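PDB 3BRN: lipocalin from Argas monolakensis, which binds serotonin in the pocket of its beta barrel and probably acts as a biogenic amine-binding protein of the soft tick. Local coordinates for residues D133-F136 against A137-G141. Residues are numbered along the deposited sequence; the frame is centred on the assembly and turned at random.
Sequences DTKF and AQVAG
One face of the F136 ring carries the methyl of A140, a CH-pi contact within the last turns of alpha helix 131-140, which packs against the outside of the lipocalin barrel. A140 CB stands 4.3 Å from the F136 ring centroid and 14° off its normal, displaced toward the rim, and F136 CZ and CE2 both lie 4.2 Å from A140 CB. The CG of F136 lies anti to the backbone N (chi1 176°), which leans the ring toward the C-terminal end of the helix and brings its face to the A140 methyl. Y115 and L117 of strand 115-120 touch the buried F136, whose side chain lies about 12 Å from the bound serotonin. A second i to i+4 pair lies next to it: K135, bent at chi2, brings its CE within 3.8 Å of V139 CG1, and V107 of strand 105-109 touches both side chains. D133, in the first turn, makes a salt bridge to K31 through OD1 and takes a hydrogen bond from Y129 N on OD2. The N-H groups of A137, Q138, V139 and A140 donate to the carbonyls of D133, T134, K135 and F136, four residues back, as alpha geometry requires; V139 N to K135 O, for example, is 3.0 Å and nearly straight at 170°. G141, at positive phi, ends the helix, its N donating to A137 O at 3.1 Å.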
# COMPACT_ATOMS: atom_id res chain seq x y z
N ASP A 133 7.70 -3.05 9.66
CA ASP A 133 7.84 -2.03 10.66
C ASP A 133 9.30 -1.63 10.73
O ASP A 133 9.62 -0.50 10.75
CB ASP A 133 7.36 -2.54 12.00
CG ASP A 133 6.00 -2.03 12.37
OD1 ASP A 133 5.60 -0.99 11.90
OD2 ASP A 133 5.34 -2.70 13.17
N THR A 134 10.18 -2.60 10.76
CA THR A 134 11.60 -2.31 10.80
C THR A 134 12.05 -1.49 9.59
O THR A 134 12.94 -0.64 9.71
CB THR A 134 12.44 -3.61 10.87
OG1 THR A 134 12.04 -4.38 12.01
CG2 THR A 134 13.92 -3.28 10.97
N LYS A 135 11.52 -1.80 8.41
CA LYS A 135 11.96 -1.13 7.19
C LYS A 135 11.40 0.28 7.16
O LYS A 135 12.08 1.24 6.77
CB LYS A 135 11.52 -1.92 5.96
CG LYS A 135 11.78 -1.22 4.62
CD LYS A 135 13.25 -1.24 4.25
CE LYS A 135 13.49 -0.44 2.97
NZ LYS A 135 14.92 -0.60 2.53
N PHE A 136 10.13 0.40 7.52
CA PHE A 136 9.47 1.71 7.51
C PHE A 136 10.18 2.66 8.48
O PHE A 136 10.48 3.82 8.13
CB PHE A 136 7.97 1.57 7.82
CG PHE A 136 7.24 2.89 7.91
CD1 PHE A 136 6.93 3.60 6.76
CD2 PHE A 136 6.98 3.47 9.14
CE1 PHE A 136 6.31 4.85 6.83
CE2 PHE A 136 6.37 4.72 9.22
CZ PHE A 136 6.03 5.41 8.05
N ALA A 137 10.53 2.15 9.65
CA ALA A 137 11.32 2.93 10.62
C ALA A 137 12.65 3.37 10.05
O ALA A 137 13.05 4.52 10.23
CB ALA A 137 11.53 2.15 11.93
N GLN A 138 13.33 2.48 9.34
CA GLN A 138 14.60 2.86 8.71
C GLN A 138 14.46 4.02 7.74
O GLN A 138 15.26 4.94 7.78
CB GLN A 138 15.27 1.68 8.01
CG GLN A 138 16.32 1.00 8.86
CD GLN A 138 16.93 -0.21 8.20
OE1 GLN A 138 17.08 -0.16 6.87
NE2 GLN A 138 17.21 -1.22 8.85
N VAL A 139 13.57 3.89 6.76
CA VAL A 139 13.45 4.92 5.74
C VAL A 139 12.79 6.20 6.22
O VAL A 139 13.09 7.28 5.72
CB VAL A 139 12.76 4.40 4.45
CG1 VAL A 139 13.59 3.28 3.84
CG2 VAL A 139 11.29 3.94 4.72
N ALA A 140 11.90 6.08 7.20
CA ALA A 140 11.16 7.23 7.69
C ALA A 140 12.08 8.11 8.51
O ALA A 140 11.98 9.34 8.48
CB ALA A 140 9.96 6.79 8.52
N GLY A 141 12.98 7.47 9.25
CA GLY A 141 13.98 8.19 10.03
C GLY A 141 13.30 8.98 11.12
O GLY A 141 12.36 8.49 11.76